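PDB 4DQ6: putative pyridoxal phosphate-dependent transferase from Clostridium difficile, which binds pyridoxal-5'-phosphate and belongs to the class I and II aminotransferase family of PLP-dependent enzymes. Local coordinates for residues W92-G98 against S247-P253. Numbering follows the deposited sequence.
Sequences WLIYSPG and SSYVVLP. With PLP (pyridoxal-5'-phosphate), chain C.
Two groups of Ser248 reach the carbonyl oxygen of Ser96. The hydroxyl OG of Ser248 donates to Ser96 O at 2.8 Å, coming from above the carbonyl plane, while the backbone N of Ser248 adds only a weak, bent bond. With chi1 at 74°, OG sits between its own backbone N and carbonyl carbon, and serine is small enough to turn back in this way upon the neighbouring strand. Ser96 spends its own hydroxyl on the Gly98 carbonyl, OG to O 2.7 Å, closing the turn that leads into helix 99-110. Farther along, Ile94 and Val250 form a hydrogen-bonded antiparallel pair, each backbone N donating to the other's O at 2.9 Å, and Leu252 N donates to Trp92 O.

Beyond the serines, the contact between side chains is mainly apolar. Leu93 CD2 lies 3.6 Å from Tyr249 CD2, the two side chains running side by side, and also meets Val251; helix 70-84 packs on this face. On the other face, Ile94 CD1 touches Leu252 CD1 at 3.6 Å, and helix 255-267 packs against Ile94 through Tyr258, Leu261 and Phe265. Just before the strand, Trp92 takes Pro253 CA over one face of its indole, 3.7 Å from the centroid of the five-membered ring, a CH-pi contact that suits a broad aromatic face; Val251 CG1 sits at the ring's edge.

Strand 93-96, outermost on its side within this chain, thus joins the seven-stranded sheet of a fold type I PLP-dependent enzyme through antiparallel strand 248-251. Gly98 CA, at the helix N-cap, is 3.5 Å from PLP O1P, and a beta carbon here would run into O2P, which is why glycine suits the place. Ser248 holds Ser96 O and Ser96 OG holds Gly98 O, bonds that link the strand pairing to the residue beside the phosphate, consistent with a second-shell part in placing Gly98.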
loop_
_atom_site.group_PDB
_atom_site.type_symbol
_atom_site.label_atom_id
_atom_site.label_comp_id
_atom_site.label_asym_id
_atom_site.label_seq_id
_atom_site.Cartn_x
_atom_site.Cartn_y
_atom_site.Cartn_z
ATOM N N TRP A 92 8.617 13.554 13.291
ATOM C CA TRP A 92 8.098 12.390 13.970
ATOM C C TRP A 92 7.210 11.519 13.133
ATOM O O TRP A 92 6.834 10.404 13.594
ATOM C CB TRP A 92 7.336 12.786 15.179
ATOM C CG TRP A 92 8.094 13.568 16.214
ATOM C CD1 TRP A 92 9.450 13.763 16.289
ATOM C CD2 TRP A 92 7.524 14.233 17.380
ATOM N NE1 TRP A 92 9.775 14.489 17.410
ATOM C CE2 TRP A 92 8.657 14.805 18.109
ATOM C CE3 TRP A 92 6.245 14.358 17.912
ATOM C CZ2 TRP A 92 8.466 15.535 19.311
ATOM C CZ3 TRP A 92 6.082 15.081 19.114
ATOM C CH2 TRP A 92 7.162 15.649 19.777
ATOM N N LEU A 93 6.841 11.931 11.900
ATOM C CA LEU A 93 5.805 11.265 11.149
ATOM C C LEU A 93 6.344 10.244 10.187
ATOM O O LEU A 93 7.249 10.542 9.423
ATOM C CB LEU A 93 4.993 12.297 10.358
ATOM C CG LEU A 93 4.105 13.231 11.157
ATOM C CD1 LEU A 93 3.641 14.480 10.400
ATOM C CD2 LEU A 93 2.948 12.432 11.739
ATOM N N ILE A 94 5.728 9.045 10.221
ATOM C CA ILE A 94 5.952 8.009 9.213
ATOM C C ILE A 94 4.641 7.691 8.478
ATOM O O ILE A 94 3.597 7.499 9.113
ATOM C CB ILE A 94 6.557 6.709 9.814
ATOM C CG1 ILE A 94 7.929 7.091 10.323
ATOM C CG2 ILE A 94 6.592 5.566 8.798
ATOM C CD1 ILE A 94 8.657 5.885 10.902
ATOM N N TYR A 95 4.711 7.653 7.133
ATOM C CA TYR A 95 3.585 7.225 6.284
ATOM C C TYR A 95 3.331 5.730 6.461
ATOM O O TYR A 95 4.284 4.938 6.442
ATOM C CB TYR A 95 3.950 7.460 4.819
ATOM C CG TYR A 95 3.071 6.710 3.847
ATOM C CD1 TYR A 95 1.756 7.166 3.541
ATOM C CD2 TYR A 95 3.492 5.538 3.244
ATOM C CE1 TYR A 95 0.921 6.438 2.719
ATOM C CE2 TYR A 95 2.639 4.802 2.425
ATOM C CZ TYR A 95 1.373 5.251 2.155
ATOM O OH TYR A 95 0.542 4.510 1.300
ATOM N N SER A 96 2.068 5.319 6.461
ATOM C CA SER A 96 1.695 3.923 6.348
ATOM C C SER A 96 0.428 3.845 5.482
ATOM O O SER A 96 -0.426 4.753 5.599
ATOM C CB SER A 96 1.466 3.337 7.715
ATOM O OG SER A 96 1.056 1.964 7.644
ATOM N N PRO A 97 0.286 2.774 4.693
ATOM C CA PRO A 97 -0.995 2.683 3.921
ATOM C C PRO A 97 -2.193 2.489 4.834
ATOM O O PRO A 97 -3.326 2.645 4.427
ATOM C CB PRO A 97 -0.764 1.523 2.977
ATOM C CG PRO A 97 0.327 0.786 3.571
ATOM C CD PRO A 97 1.230 1.726 4.301
ATOM N N GLY A 98 -1.968 2.023 6.033
ATOM C CA GLY A 98 -3.022 1.784 7.033
ATOM C C GLY A 98 -2.520 1.681 8.455
ATOM O O GLY A 98 -1.314 1.450 8.761
ATOM N N SER A 247 -4.297 6.006 3.262
ATOM C CA SER A 247 -3.353 6.962 3.828
ATOM C C SER A 247 -3.476 6.921 5.305
ATOM O O SER A 247 -4.574 7.037 5.839
ATOM C CB SER A 247 -3.769 8.364 3.366
ATOM O OG SER A 247 -3.036 9.435 3.995
ATOM N N SER A 248 -2.345 6.826 6.028
ATOM C CA SER A 248 -2.365 6.967 7.456
ATOM C C SER A 248 -0.952 7.411 7.862
ATOM O O SER A 248 -0.026 7.490 7.047
ATOM C CB SER A 248 -2.763 5.698 8.136
ATOM O OG SER A 248 -1.718 4.764 8.094
ATOM N N TYR A 249 -0.790 7.744 9.129
ATOM C CA TYR A 249 0.501 8.172 9.640
ATOM C C TYR A 249 0.685 7.678 11.067
ATOM O O TYR A 249 -0.292 7.417 11.765
ATOM C CB TYR A 249 0.700 9.695 9.499
ATOM C CG TYR A 249 -0.393 10.526 10.114
ATOM C CD1 TYR A 249 -1.508 10.875 9.335
ATOM C CD2 TYR A 249 -0.353 10.992 11.448
ATOM C CE1 TYR A 249 -2.527 11.648 9.819
ATOM C CE2 TYR A 249 -1.404 11.788 11.936
ATOM C CZ TYR A 249 -2.490 12.076 11.118
ATOM O OH TYR A 249 -3.506 12.856 11.637
ATOM N N VAL A 250 1.953 7.570 11.468
ATOM C CA VAL A 250 2.350 7.231 12.785
ATOM C C VAL A 250 3.176 8.372 13.322
ATOM O O VAL A 250 4.050 8.919 12.623
ATOM C CB VAL A 250 3.171 5.944 12.675
ATOM C CG1 VAL A 250 3.366 5.362 14.083
ATOM C CG2 VAL A 250 2.514 4.879 11.822
ATOM N N VAL A 251 2.996 8.636 14.613
ATOM C CA VAL A 251 3.699 9.731 15.271
ATOM C C VAL A 251 4.659 9.047 16.255
ATOM O O VAL A 251 4.194 8.424 17.271
ATOM C CB VAL A 251 2.792 10.703 16.033
ATOM C CG1 VAL A 251 3.648 11.782 16.671
ATOM C CG2 VAL A 251 1.721 11.267 15.089
ATOM N N LEU A 252 5.971 9.195 16.039
ATOM C CA LEU A 252 6.968 8.529 16.911
ATOM C C LEU A 252 7.971 9.594 17.434
ATOM O O LEU A 252 8.960 9.919 16.799
ATOM C CB LEU A 252 7.645 7.408 16.152
ATOM C CG LEU A 252 6.813 6.431 15.369
ATOM C CD1 LEU A 252 6.784 6.815 13.876
ATOM C CD2 LEU A 252 7.345 5.023 15.567
ATOM N N PRO A 253 7.683 10.123 18.631
ATOM C CA PRO A 253 8.551 11.154 19.236
ATOM C C PRO A 253 9.916 10.642 19.671
ATOM O O PRO A 253 10.819 11.445 19.853
ATOM C CB PRO A 253 7.725 11.630 20.444
ATOM C CG PRO A 253 6.318 11.283 20.101
ATOM C CD PRO A 253 6.432 9.961 19.396
HETATM N N1 PLP C . -8.314 1.174 13.785
HETATM C C2 PLP C . -9.615 1.230 14.223
HETATM C C2A PLP C . -10.011 1.320 15.665
HETATM C C3 PLP C . -10.712 1.221 13.282
HETATM O O3 PLP C . -11.970 1.251 13.700
HETATM C C4 PLP C . -10.413 1.152 11.860
HETATM C C4A PLP C . -11.513 1.081 10.832
HETATM C C5 PLP C . -9.011 1.104 11.477
HETATM C C6 PLP C . -8.004 1.107 12.470
HETATM C C5A PLP C . -8.689 1.068 10.016
HETATM O O4P PLP C . -7.430 0.486 9.944
HETATM P P PLP C . -6.701 0.571 8.501
HETATM O O1P PLP C . -6.192 1.968 8.426
HETATM O O2P PLP C . -5.629 -0.577 8.678
HETATM O O3P PLP C . -7.870 0.332 7.496
HETATM O O HOH W 1 -5.599 3.901 4.969
#